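ABC transporter, substrate-binding protein (Clostridium perfringens, PDB 4EDP) probably captures a solute outside the cell membrane and delivers it to an ABC importer. Local coordinates at residues Gly70-Ser73 and Glu74-Thr77; Ala189-Val193 and Lys194-Gly198; Phe202-Leu205 and Glu206-Lys209; Lys333-Asn336 and Ser337-Gln341. All blocks are in the same frame, centred on the assembly; numbering follows the deposited sequence. Where two conformers were deposited one is given.

Contact 1: residues Gly70-Ser73 and Glu74-Thr77; sequences GNNS and ERLT
N71 and E74 meet where the extended chain at G70-N71 winds into helix 72-81, whose first regular turns are closed by R75 N to N71 O, L76 N to N72 O and T77 N to S73 O. N71 sits at the N-cap, and its OD1 takes the amide of E74, N to OD1 2.9 Å, in a nearly straight bond (N-H...O 171°). The glutamate answers in kind: its OE1 accepts N71 N at 2.8 Å through the anti lone pair. The pair is thus a capping box, the reciprocal side-chain-to-backbone exchange that supplies acceptors to amides at a helix start. Both first torsions are near +60°, N71 at 63°, which sets each CG between its own backbone N and carbonyl carbon and lets the side chains fold back over the turn. The amide of N71 and the carboxylate of E74 then stack with planes only 14° apart, and N71 OD1 lies 3.1 Å from E74 CG. R75 bends at its third torsion and brings NE to G70 O at 2.7 Å; the oxygen lies close to the guanidinium plane, at its edge, whereas NE stands above the carbonyl plane of G70. The rest of the guanidinium faces the sheet, with NH1 bonded to Y91 O, NH2 to S40 OG and W42 in cation-pi contact. N72 OD1 accepts A93 N. S73 O is gripped twice by T77, one turn further on, from opposite faces of its plane: by N and by OG1 at 2.7 Å.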
ATOM      1  N   GLY A  70     -10.002  -4.519  13.816  1.00 29.95           N
ATOM      2  CA  GLY A  70     -11.029  -4.495  12.774  1.00 30.06           C
ATOM      3  C   GLY A  70     -10.384  -4.072  11.468  1.00 27.69           C
ATOM      4  O   GLY A  70      -9.179  -3.812  11.427  1.00 26.07           O
ATOM      5  N   ASN A  71     -11.161  -4.007  10.392  1.00 27.32           N
ATOM      6  CA  ASN A  71     -10.595  -3.598   9.098  1.00 25.42           C
ATOM      7  C   ASN A  71     -10.501  -2.069   8.992  1.00 24.06           C
ATOM      8  O   ASN A  71     -11.034  -1.347   9.833  1.00 22.91           O
ATOM      9  CB  ASN A  71     -11.363  -4.233   7.919  1.00 26.64           C
ATOM     10  CG  ASN A  71     -12.814  -3.790   7.832  1.00 29.44           C
ATOM     11  OD1 ASN A  71     -13.136  -2.617   7.998  1.00 31.90           O
ATOM     12  ND2 ASN A  71     -13.698  -4.735   7.524  1.00 35.16           N
ATOM     13  N   ASN A  72      -9.803  -1.572   7.973  1.00 22.83           N
ATOM     14  CA  ASN A  72      -9.650  -0.125   7.784  1.00 21.36           C
ATOM     15  C   ASN A  72     -10.934   0.668   7.928  1.00 22.80           C
ATOM     16  O   ASN A  72     -11.038   1.590   8.742  1.00 22.39           O
ATOM     17  CB  ASN A  72      -9.120   0.180   6.374  1.00 21.95           C
ATOM     18  CG  ASN A  72      -7.635  -0.035   6.231  1.00 20.66           C
ATOM     19  OD1 ASN A  72      -6.828   0.667   6.854  1.00 18.88           O
ATOM     20  ND2 ASN A  72      -7.254  -0.937   5.324  1.00 20.91           N
ATOM     21  N   SER A  73     -11.921   0.283   7.132  1.00 23.94           N
ATOM     22  CA  SER A  73     -13.169   1.009   7.063  1.00 25.01           C
ATOM     23  C   SER A  73     -13.979   1.033   8.349  1.00 26.21           C
ATOM     24  O   SER A  73     -14.465   2.094   8.759  1.00 25.64           O
ATOM     25  CB  SER A  73     -14.008   0.477   5.904  1.00 26.48           C
ATOM     26  OG  SER A  73     -15.235   1.175   5.833  1.00 32.45           O
ATOM     27  N   GLU A  74     -14.110  -0.115   9.000  1.00 26.66           N
ATOM     28  CA  GLU A  74     -14.891  -0.156  10.219  1.00 28.80           C
ATOM     29  C   GLU A  74     -14.211   0.602  11.350  1.00 27.11           C
ATOM     30  O   GLU A  74     -14.876   1.279  12.112  1.00 27.31           O
ATOM     31  CB  GLU A  74     -15.252  -1.593  10.612  1.00 31.08           C
ATOM     32  CG  GLU A  74     -14.111  -2.531  10.896  1.00 33.55           C
ATOM     33  CD  GLU A  74     -14.578  -3.994  10.934  1.00 38.39           C
ATOM     34  OE1 GLU A  74     -13.729  -4.908  10.976  1.00 39.94           O
ATOM     35  OE2 GLU A  74     -15.802  -4.232  10.894  1.00 45.94           O
ATOM     36  N   ARG A  75     -12.897   0.482  11.467  1.00 25.00           N
ATOM     37  CA  ARG A  75     -12.177   1.211  12.503  1.00 25.05           C
ATOM     38  C   ARG A  75     -12.269   2.719  12.254  1.00 24.71           C
ATOM     39  O   ARG A  75     -12.547   3.483  13.176  1.00 25.79           O
ATOM     40  CB  ARG A  75     -10.722   0.747  12.602  1.00 22.57           C
ATOM     41  CG  ARG A  75     -10.622  -0.681  13.096  1.00 25.56           C
ATOM     42  CD  ARG A  75      -9.213  -1.168  13.341  1.00 24.26           C
ATOM     43  NE  ARG A  75      -8.401  -1.278  12.127  1.00 22.27           N
ATOM     44  CZ  ARG A  75      -7.497  -0.390  11.743  1.00 20.07           C
ATOM     45  NH1 ARG A  75      -6.803  -0.599  10.631  1.00 22.98           N
ATOM     46  NH2 ARG A  75      -7.270   0.693  12.472  1.00 19.34           N
ATOM     47  N   LEU A  76     -12.044   3.142  11.011  1.00 24.68           N
ATOM     48  CA  LEU A  76     -12.122   4.567  10.682  1.00 24.41           C
ATOM     49  C   LEU A  76     -13.529   5.127  10.907  1.00 25.28           C
ATOM     50  O   LEU A  76     -13.697   6.200  11.468  1.00 24.97           O
ATOM     51  CB  LEU A  76     -11.706   4.822   9.230  1.00 23.41           C
ATOM     52  CG  LEU A  76     -11.808   6.300   8.816  1.00 24.25           C
ATOM     53  CD1 LEU A  76     -10.921   7.181   9.706  1.00 25.32           C
ATOM     54  CD2 LEU A  76     -11.468   6.497   7.339  1.00 25.50           C
ATOM     55  N   THR A  77     -14.538   4.402  10.459  1.00 27.35           N
ATOM     56  CA  THR A  77     -15.917   4.856  10.616  1.00 28.80           C
ATOM     57  C   THR A  77     -16.290   5.051  12.076  1.00 29.16           C
ATOM     58  O   THR A  77     -16.904   6.064  12.435  1.00 29.50           O
ATOM     59  CB  THR A  77     -16.902   3.871   9.971  1.00 30.06           C
ATOM     60  OG1 THR A  77     -16.588   3.749   8.578  1.00 32.19           O
ATOM     61  CG2 THR A  77     -18.339   4.348  10.141  1.00 33.98           C
TER

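Contact 2: residues Ala189-Val193 and Lys194-Gly198; sequences AGVDV and KTDNG
The D196 carboxylate has V191 CG1 over one face, 3.6 Å from CG, and the backbone N of G198 on the other, bonded to OD1 at 2.9 Å from well above the plane. A first torsion of 68° folds this carboxylate back between the N and carbonyl carbon of D196, where OD1 also accepts a hydrogen bond from a water that donates a second one to V191 O. The other oxygen, OD2, accepts A200 N at the start of the next helix. The D192 carboxylate is likewise approached from above its plane: K194 N reaches OD2 at 2.9 Å, 50° out of plane. CB of K194 lies 3.2 Å from the same oxygen, the two side chains running side by side in one direction. The lysine then extends past the aspartate, and its NZ makes a salt bridge with D331 instead. T195 closes the turn through its amide, N to D192 O 3.0 Å. Its hydroxyl is joined to D192 by two waters: one accepts D192 N, the other donates to D192 OD2 and lies 2.7 Å from T195 OG1, so the polar rim of the turn is bridged by solvent. Among the apolar groups, V191 CG1 packs on T195 CB at 3.9 Å, and V193 CG1 rests on G198 CA at 4.0 Å. This is a linker of successive helix ends: a Schellman motif at G190 finishing helix 178-189, an aspartate N-cap at D192 opening helix 193-196, and an Asx turn at D196 leading into helix 199-208.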
ATOM      1  N   ALA A 189      -1.493   7.992 -21.492  1.00 15.96           N
ATOM      2  CA  ALA A 189      -2.122   9.153 -22.157  1.00 16.80           C
ATOM      3  C   ALA A 189      -1.196  10.376 -22.249  1.00 17.16           C
ATOM      4  O   ALA A 189      -1.353  11.241 -23.127  1.00 17.76           O
ATOM      5  CB  ALA A 189      -3.400   9.539 -21.395  1.00 17.25           C
ATOM      6  N   GLY A 190      -0.233  10.462 -21.338  1.00 15.68           N
ATOM      7  CA  GLY A 190       0.654  11.594 -21.292  1.00 16.77           C
ATOM      8  C   GLY A 190       0.009  12.828 -20.668  1.00 15.97           C
ATOM      9  O   GLY A 190       0.465  13.934 -20.886  1.00 17.33           O
ATOM     10  N   VAL A 191      -1.052  12.638 -19.884  1.00 14.16           N
ATOM     11  CA  VAL A 191      -1.713  13.749 -19.201  1.00 14.30           C
ATOM     12  C   VAL A 191      -1.849  13.363 -17.727  1.00 14.51           C
ATOM     13  O   VAL A 191      -2.512  12.383 -17.401  1.00 13.38           O
ATOM     14  CB  VAL A 191      -3.117  14.071 -19.786  1.00 13.98           C
ATOM     15  CG1 VAL A 191      -3.816  15.187 -18.963  1.00 15.03           C
ATOM     16  CG2 VAL A 191      -3.023  14.458 -21.265  1.00 13.93           C
ATOM     17  N   ASP A 192      -1.234  14.141 -16.837  1.00 15.52           N
ATOM     18  CA  ASP A 192      -1.295  13.867 -15.397  1.00 16.08           C
ATOM     19  C   ASP A 192      -2.742  13.957 -14.909  1.00 15.07           C
ATOM     20  O   ASP A 192      -3.481  14.803 -15.370  1.00 13.29           O
ATOM     21  CB  ASP A 192      -0.480  14.881 -14.613  1.00 17.09           C
ATOM     22  CG  ASP A 192      -0.353  14.508 -13.146  1.00 24.30           C
ATOM     23  OD1 ASP A 192       0.391  13.541 -12.828  1.00 25.73           O
ATOM     24  OD2 ASP A 192      -0.972  15.183 -12.296  1.00 22.65           O
ATOM     25  N   VAL A 193      -3.135  13.125 -13.949  1.00 13.36           N
ATOM     26  CA  VAL A 193      -4.538  13.173 -13.493  1.00 13.72           C
ATOM     27  C   VAL A 193      -4.903  14.516 -12.845  1.00 14.11           C
ATOM     28  O   VAL A 193      -6.076  14.862 -12.782  1.00 14.57           O
ATOM     29  CB  VAL A 193      -4.889  12.006 -12.553  1.00 14.36           C
ATOM     30  CG1 VAL A 193      -4.701  10.664 -13.274  1.00 12.14           C
ATOM     31  CG2 VAL A 193      -4.049  12.077 -11.267  1.00 12.90           C
ATOM     32  N   LYS A 194      -3.919  15.272 -12.361  1.00 13.55           N
ATOM     33  CA  LYS A 194      -4.243  16.567 -11.749  1.00 15.10           C
ATOM     34  C   LYS A 194      -4.562  17.629 -12.806  1.00 14.48           C
ATOM     35  O   LYS A 194      -5.102  18.685 -12.483  1.00 15.70           O
ATOM     36  CB  LYS A 194      -3.136  17.057 -10.819  1.00 16.65           C
ATOM     37  CG  LYS A 194      -2.957  16.208  -9.580  1.00 18.14           C
ATOM     38  CD  LYS A 194      -1.910  16.773  -8.652  1.00 20.67           C
ATOM     39  CE  LYS A 194      -1.851  15.993  -7.355  1.00 21.30           C
ATOM     40  NZ  LYS A 194      -0.859  16.565  -6.389  1.00 20.93           N
ATOM     41  N   THR A 195      -4.229  17.356 -14.059  1.00 13.62           N
ATOM     42  CA  THR A 195      -4.517  18.296 -15.139  1.00 13.79           C
ATOM     43  C   THR A 195      -5.956  18.212 -15.625  1.00 14.76           C
ATOM     44  O   THR A 195      -6.590  19.230 -15.899  1.00 15.15           O
ATOM     45  CB  THR A 195      -3.566  18.033 -16.333  1.00 13.51           C
ATOM     46  OG1 THR A 195      -2.213  18.292 -15.910  1.00 13.73           O
ATOM     47  CG2 THR A 195      -3.912  18.925 -17.518  1.00 14.32           C
ATOM     48  N   ASP A 196      -6.473  16.988 -15.736  1.00 13.72           N
ATOM     49  CA  ASP A 196      -7.822  16.782 -16.256  1.00 14.48           C
ATOM     50  C   ASP A 196      -8.694  15.852 -15.402  1.00 14.84           C
ATOM     51  O   ASP A 196      -9.672  15.278 -15.897  1.00 14.33           O
ATOM     52  CB  ASP A 196      -7.724  16.219 -17.673  1.00 12.98           C
ATOM     53  CG  ASP A 196      -7.166  14.781 -17.715  1.00 13.09           C
ATOM     54  OD1 ASP A 196      -6.693  14.255 -16.670  1.00 15.72           O
ATOM     55  OD2 ASP A 196      -7.179  14.181 -18.816  1.00 14.17           O
ATOM     56  N   ASN A 197      -8.321  15.714 -14.135  0.50 15.82           N
ATOM     57  CA  ASN A 197      -9.046  14.873 -13.195  0.50 15.79           C
ATOM     58  C   ASN A 197      -9.112  13.397 -13.622  0.50 15.30           C
ATOM     59  O   ASN A 197      -9.922  12.633 -13.092  0.50 16.08           O
ATOM     60  CB  ASN A 197     -10.426  15.491 -12.917  0.50 17.68           C
ATOM     61  CG  ASN A 197     -10.313  16.849 -12.231  0.50 18.80           C
ATOM     62  OD1 ASN A 197      -9.472  17.029 -11.350  0.50 18.15           O
ATOM     63  ND2 ASN A 197     -11.159  17.804 -12.621  0.50 16.82           N
ATOM     64  N   GLY A 198      -8.233  13.006 -14.555  1.00 13.90           N
ATOM     65  CA  GLY A 198      -8.146  11.633 -15.059  1.00 14.31           C
ATOM     66  C   GLY A 198      -8.936  11.279 -16.306  1.00 14.65           C
ATOM     67  O   GLY A 198      -8.998  10.111 -16.693  1.00 14.28           O
TER
HETATM   68  O   HOH W   1      -5.458  11.717 -17.130  1.00 13.90           O
HETATM   69  O   HOH W   2      -0.263  17.147 -17.740  1.00 12.90           O
HETATM   70  O   HOH W   3      -1.067  18.161 -13.506  1.00 26.96           O

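Contact 3: residues Phe202-Leu205 and Glu206-Lys209; sequences FKEL and EALK
E206, L205 and K203 carry most of this contact within helix 199-208. E206 and K203 lie one turn apart on the outer side, their chains side by side and pointing the same way. K203 bends at its second torsion (-63°), which lays CD alongside the glutamate, 3.8 Å from E206 OE1. The charged ends stop short of a salt bridge: K203 NZ and E206 OE2 are 4.2 Å apart. One water donates to both K203 O, at 2.8 Å, and E206 OE1, joining the carboxylate to the backbone of the previous turn; a second lies between K203 NZ and the same oxygen, at distances so short that its bonds are doubtful. Nearer the backbone, E206 CG passes 3.5 Å from F202 O, the carbonyl that accepts E206 N. L205 faces inward. Its CD2 meets L208 CD2 at 4.3 Å, a loose apolar touch; beyond this turn L205 packs on A185 of helix 178-189 and W346 of helix 332-350, and L208 on M181 and W160. The carbonyl of L205 receives L208 N at 3.1 Å and K209 N at 3.4 Å, both weak bonds, where the helix nears its end. The chemistry divides by side: apolar packing on the leucine side, and on the other opposite charges near each other but short of a salt bridge, so their attraction is probably modest.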
ATOM      1  N   PHE A 202      -8.877   7.658 -18.254  1.00 13.33           N
ATOM      2  CA  PHE A 202     -10.025   6.790 -18.459  1.00 13.19           C
ATOM      3  C   PHE A 202     -10.232   6.435 -19.922  1.00 13.76           C
ATOM      4  O   PHE A 202     -10.678   5.311 -20.206  1.00 14.21           O
ATOM      5  CB  PHE A 202     -11.285   7.271 -17.721  1.00 14.81           C
ATOM      6  CG  PHE A 202     -11.252   6.949 -16.255  1.00 14.72           C
ATOM      7  CD1 PHE A 202     -11.499   5.670 -15.816  1.00 17.39           C
ATOM      8  CD2 PHE A 202     -10.941   7.913 -15.319  1.00 18.75           C
ATOM      9  CE1 PHE A 202     -11.443   5.354 -14.468  1.00 19.07           C
ATOM     10  CE2 PHE A 202     -10.879   7.596 -13.976  1.00 20.55           C
ATOM     11  CZ  PHE A 202     -11.141   6.314 -13.555  1.00 19.27           C
ATOM     12  N   LYS A 203      -9.861   7.330 -20.846  1.00 13.42           N
ATOM     13  CA  LYS A 203      -9.950   7.020 -22.271  1.00 14.69           C
ATOM     14  C   LYS A 203      -8.938   5.917 -22.603  1.00 14.57           C
ATOM     15  O   LYS A 203      -9.216   5.059 -23.456  1.00 16.28           O
ATOM     16  CB  LYS A 203      -9.721   8.250 -23.151  1.00 15.39           C
ATOM     17  CG  LYS A 203     -10.827   9.298 -23.098  1.00 18.12           C
ATOM     18  CD  LYS A 203     -12.164   8.776 -23.618  1.00 24.09           C
ATOM     19  CE  LYS A 203     -13.201   9.898 -23.676  1.00 29.53           C
ATOM     20  NZ  LYS A 203     -14.510   9.442 -24.239  1.00 35.44           N
ATOM     21  N   GLU A 204      -7.774   5.925 -21.945  1.00 13.59           N
ATOM     22  CA  GLU A 204      -6.780   4.860 -22.166  1.00 13.36           C
ATOM     23  C   GLU A 204      -7.289   3.550 -21.561  1.00 12.61           C
ATOM     24  O   GLU A 204      -7.051   2.479 -22.111  1.00 12.66           O
ATOM     25  CB  GLU A 204      -5.401   5.213 -21.625  1.00 13.55           C
ATOM     26  CG  GLU A 204      -4.700   6.322 -22.380  1.00 16.03           C
ATOM     27  CD  GLU A 204      -4.310   5.931 -23.812  1.00 23.83           C
ATOM     28  OE1 GLU A 204      -4.357   4.742 -24.181  1.00 24.99           O
ATOM     29  OE2 GLU A 204      -3.929   6.827 -24.568  1.00 32.74           O
ATOM     30  N   LEU A 205      -7.986   3.628 -20.443  1.00 13.05           N
ATOM     31  CA  LEU A 205      -8.569   2.418 -19.840  1.00 13.50           C
ATOM     32  C   LEU A 205      -9.622   1.814 -20.782  1.00 15.02           C
ATOM     33  O   LEU A 205      -9.723   0.583 -20.881  1.00 14.02           O
ATOM     34  CB  LEU A 205      -9.115   2.691 -18.444  1.00 13.04           C
ATOM     35  CG  LEU A 205      -8.039   2.952 -17.374  1.00 13.25           C
ATOM     36  CD1 LEU A 205      -8.659   3.455 -16.100  1.00 14.39           C
ATOM     37  CD2 LEU A 205      -7.222   1.665 -17.096  1.00 15.37           C
ATOM     38  N   GLU A 206     -10.416   2.651 -21.458  1.00 14.77           N
ATOM     39  CA  GLU A 206     -11.373   2.127 -22.443  1.00 16.48           C
ATOM     40  C   GLU A 206     -10.613   1.349 -23.507  1.00 16.00           C
ATOM     41  O   GLU A 206     -11.046   0.261 -23.945  1.00 15.87           O
ATOM     42  CB  GLU A 206     -12.161   3.244 -23.172  1.00 18.60           C
ATOM     43  CG  GLU A 206     -13.082   4.026 -22.340  1.00 21.72           C
ATOM     44  CD  GLU A 206     -13.886   5.045 -23.156  1.00 28.42           C
ATOM     45  OE1 GLU A 206     -13.536   5.328 -24.327  1.00 27.08           O
ATOM     46  OE2 GLU A 206     -14.879   5.558 -22.612  1.00 35.51           O
ATOM     47  N   ALA A 207      -9.486   1.915 -23.945  1.00 14.86           N
ATOM     48  CA  ALA A 207      -8.673   1.291 -24.976  1.00 14.82           C
ATOM     49  C   ALA A 207      -8.064  -0.033 -24.519  1.00 14.05           C
ATOM     50  O   ALA A 207      -7.749  -0.889 -25.345  1.00 13.98           O
ATOM     51  CB  ALA A 207      -7.578   2.242 -25.462  1.00 13.75           C
ATOM     52  N   LEU A 208      -7.894  -0.211 -23.214  1.00 11.28           N
ATOM     53  CA  LEU A 208      -7.304  -1.452 -22.694  1.00 12.27           C
ATOM     54  C   LEU A 208      -8.322  -2.602 -22.591  1.00 12.59           C
ATOM     55  O   LEU A 208      -7.934  -3.771 -22.470  1.00 12.94           O
ATOM     56  CB  LEU A 208      -6.746  -1.180 -21.299  1.00 11.74           C
ATOM     57  CG  LEU A 208      -5.969  -2.271 -20.587  1.00 11.35           C
ATOM     58  CD1 LEU A 208      -4.694  -2.622 -21.395  1.00 12.01           C
ATOM     59  CD2 LEU A 208      -5.608  -1.794 -19.177  1.00 10.70           C
ATOM     60  N   LYS A 209      -9.606  -2.265 -22.654  1.00 12.92           N
ATOM     61  CA  LYS A 209     -10.694  -3.245 -22.483  1.00 14.44           C
ATOM     62  C   LYS A 209     -10.562  -4.579 -23.203  1.00 13.77           C
ATOM     63  O   LYS A 209     -10.847  -5.602 -22.604  1.00 15.09           O
ATOM     64  CB  LYS A 209     -12.062  -2.654 -22.800  1.00 16.06           C
ATOM     65  CG  LYS A 209     -12.557  -1.557 -21.852  1.00 21.18           C
ATOM     66  CD  LYS A 209     -13.864  -0.914 -22.365  1.00 25.69           C
ATOM     67  CE  LYS A 209     -15.021  -1.906 -22.491  1.00 29.47           C
ATOM     68  NZ  LYS A 209     -15.386  -2.562 -21.188  1.00 34.17           N
TER
HETATM   69  O   HOH W   4     -14.577   7.278 -25.418  0.50 22.29           O
HETATM   70  O   HOH W   5     -10.832   5.699 -25.589  1.00 28.24           O

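Contact 4: residues Lys333-Asn336 and Ser337-Gln341; sequences KFVN and SVMDQ
F334 O is the hub of the hydrogen bonds with S337 and V338. S337 OG reaches it in the carbonyl plane, on a lone pair, at 2.5 Å, a length doubtful in detail; a first torsion of 75° folds the hydroxyl back over the preceding turn. S337 N and V338 N add weak bonds to the same oxygen. V338 N is better placed toward V335 O, at 3.0 Å but from above the carbonyl plane, and M339 N makes a long, weak bond to N336 O at 3.5 Å. A water accepts D340 N at 2.9 Å and gives a weak bond to N336 O. Apolar contacts are sparse: the F334 ring meets V338 obliquely, CE2 to CG2 4.0 Å, and V335 CG1 approaches M339 SD at 4.2 Å. N336 ND2 reaches helix 94-103, bonding to E98 OE1 and S95 O. This is a kinked turn of helix 332-350, where the hydroxyl and a water probably supplement weak helical bonds. The helix here packs against helix 94-103 as well as helices 178-189 and 193-196, consistent with a segment joining the two lobes of a periplasmic binding protein fold.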
ATOM      1  N   LYS A 333      -4.559  12.899  -1.012  1.00 19.31           N
ATOM      2  CA  LYS A 333      -5.385  14.050  -0.738  1.00 20.49           C
ATOM      3  C   LYS A 333      -6.129  14.348  -2.048  1.00 20.45           C
ATOM      4  O   LYS A 333      -7.353  14.556  -2.065  1.00 20.03           O
ATOM      5  CB  LYS A 333      -4.556  15.258  -0.302  1.00 22.29           C
ATOM      6  CG  LYS A 333      -5.419  16.435   0.139  1.00 26.19           C
ATOM      7  CD  LYS A 333      -4.630  17.600   0.716  1.00 32.82           C
ATOM      8  CE  LYS A 333      -5.604  18.682   1.172  1.00 38.74           C
ATOM      9  NZ  LYS A 333      -4.958  19.825   1.873  1.00 44.37           N
ATOM     10  N   PHE A 334      -5.389  14.358  -3.154  1.00 18.05           N
ATOM     11  CA  PHE A 334      -6.003  14.611  -4.449  1.00 17.70           C
ATOM     12  C   PHE A 334      -6.903  13.464  -4.911  1.00 17.11           C
ATOM     13  O   PHE A 334      -8.054  13.690  -5.277  1.00 19.18           O
ATOM     14  CB  PHE A 334      -4.974  14.907  -5.545  1.00 17.33           C
ATOM     15  CG  PHE A 334      -5.602  15.073  -6.899  1.00 14.99           C
ATOM     16  CD1 PHE A 334      -6.204  16.265  -7.248  1.00 19.93           C
ATOM     17  CD2 PHE A 334      -5.680  14.002  -7.776  1.00 16.09           C
ATOM     18  CE1 PHE A 334      -6.837  16.399  -8.485  1.00 21.64           C
ATOM     19  CE2 PHE A 334      -6.313  14.128  -9.006  1.00 19.73           C
ATOM     20  CZ  PHE A 334      -6.885  15.317  -9.358  1.00 20.21           C
ATOM     21  N   VAL A 335      -6.392  12.241  -4.863  1.00 17.02           N
ATOM     22  CA  VAL A 335      -7.135  11.076  -5.335  1.00 16.62           C
ATOM     23  C   VAL A 335      -8.455  10.887  -4.587  1.00 17.87           C
ATOM     24  O   VAL A 335      -9.494  10.641  -5.207  1.00 18.76           O
ATOM     25  CB  VAL A 335      -6.255   9.801  -5.326  1.00 17.02           C
ATOM     26  CG1 VAL A 335      -7.107   8.536  -5.491  1.00 16.44           C
ATOM     27  CG2 VAL A 335      -5.157   9.895  -6.441  1.00 14.45           C
ATOM     28  N   ASN A 336      -8.428  11.006  -3.265  1.00 17.66           N
ATOM     29  CA  ASN A 336      -9.661  10.855  -2.509  1.00 18.52           C
ATOM     30  C   ASN A 336     -10.683  11.927  -2.890  1.00 19.05           C
ATOM     31  O   ASN A 336     -11.890  11.666  -2.814  1.00 19.78           O
ATOM     32  CB  ASN A 336      -9.410  10.832  -0.998  1.00 18.34           C
ATOM     33  CG  ASN A 336      -8.815   9.521  -0.530  1.00 18.95           C
ATOM     34  OD1 ASN A 336      -8.779   8.545  -1.279  1.00 20.38           O
ATOM     35  ND2 ASN A 336      -8.344   9.488   0.711  1.00 17.39           N
ATOM     36  N   SER A 337     -10.224  13.113  -3.307  1.00 19.61           N
ATOM     37  CA  SER A 337     -11.140  14.190  -3.704  1.00 21.34           C
ATOM     38  C   SER A 337     -11.879  13.883  -5.013  1.00 21.25           C
ATOM     39  O   SER A 337     -12.912  14.497  -5.297  1.00 22.01           O
ATOM     40  CB  SER A 337     -10.434  15.561  -3.833  1.00 22.59           C
ATOM     41  OG  SER A 337      -9.645  15.659  -5.021  1.00 20.66           O
ATOM     42  N   VAL A 338     -11.354  12.959  -5.813  1.00 19.15           N
ATOM     43  CA  VAL A 338     -11.979  12.585  -7.073  1.00 19.55           C
ATOM     44  C   VAL A 338     -12.382  11.102  -7.137  1.00 19.72           C
ATOM     45  O   VAL A 338     -12.819  10.632  -8.171  1.00 18.28           O
ATOM     46  CB  VAL A 338     -11.039  12.873  -8.295  1.00 18.64           C
ATOM     47  CG1 VAL A 338     -10.828  14.382  -8.492  1.00 22.05           C
ATOM     48  CG2 VAL A 338      -9.688  12.143  -8.181  1.00 17.58           C
ATOM     49  N   MET A 339     -12.299  10.410  -6.008  0.50 20.89           N
ATOM     50  CA  MET A 339     -12.568   8.974  -5.965  0.50 22.12           C
ATOM     51  C   MET A 339     -13.983   8.586  -6.417  0.50 22.52           C
ATOM     52  O   MET A 339     -14.148   7.609  -7.142  0.50 22.16           O
ATOM     53  CB  MET A 339     -12.279   8.431  -4.561  0.50 23.33           C
ATOM     54  CG  MET A 339     -12.077   6.916  -4.532  0.50 26.59           C
ATOM     55  SD  MET A 339     -10.673   6.402  -5.558  0.50 30.97           S
ATOM     56  CE  MET A 339     -10.769   4.617  -5.340  0.50 28.35           C
ATOM     57  N   ASP A 340     -15.001   9.335  -6.002  1.00 23.68           N
ATOM     58  CA  ASP A 340     -16.373   9.011  -6.399  1.00 24.83           C
ATOM     59  C   ASP A 340     -16.493   9.070  -7.931  1.00 23.56           C
ATOM     60  O   ASP A 340     -17.105   8.199  -8.562  1.00 24.30           O
ATOM     61  CB  ASP A 340     -17.405   9.930  -5.732  1.00 28.00           C
ATOM     62  CG  ASP A 340     -17.539   9.677  -4.234  1.00 30.92           C
ATOM     63  OD1 ASP A 340     -17.061   8.636  -3.733  1.00 35.22           O
ATOM     64  OD2 ASP A 340     -18.147  10.527  -3.554  1.00 38.31           O
ATOM     65  N   GLN A 341     -15.887  10.084  -8.520  1.00 22.21           N
ATOM     66  CA  GLN A 341     -15.887  10.248  -9.969  1.00 23.64           C
ATOM     67  C   GLN A 341     -15.156   9.075 -10.622  1.00 21.55           C
ATOM     68  O   GLN A 341     -15.651   8.486 -11.591  1.00 22.88           O
ATOM     69  CB  GLN A 341     -15.208  11.566 -10.350  1.00 23.12           C
ATOM     70  CG  GLN A 341     -15.144  11.862 -11.849  1.00 28.23           C
ATOM     71  CD  GLN A 341     -14.520  13.232 -12.145  1.00 34.30           C
ATOM     72  OE1 GLN A 341     -14.406  14.072 -11.262  1.00 38.53           O
ATOM     73  NE2 GLN A 341     -14.118  13.455 -13.397  1.00 37.60           N
TER
HETATM   74  O   HOH W   6     -14.843  11.806  -4.479  1.00 37.87           O

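All four contacts are partly buried and local, formed within one helix or at its ends. Contact 1 opens a helix against the parallel strands, about 20 Å by nearest atoms from contacts 2 and 3 and about 8 Å from contact 4, touching none. The other three form a chain: A189 CB of contact 2 packs on E204 CG of contact 3 at 3.6 Å, and V193 O of contact 2 meets F334 CZ of contact 4 at 3.5 Å. Helix 332-350 backs both contacts 2 and 3. Side-chain capping governs contacts 1 and 2; contact 3 has a charge pair short of a salt bridge, contact 4 mostly weak backbone bonds with a serine hydroxyl sharing one carbonyl.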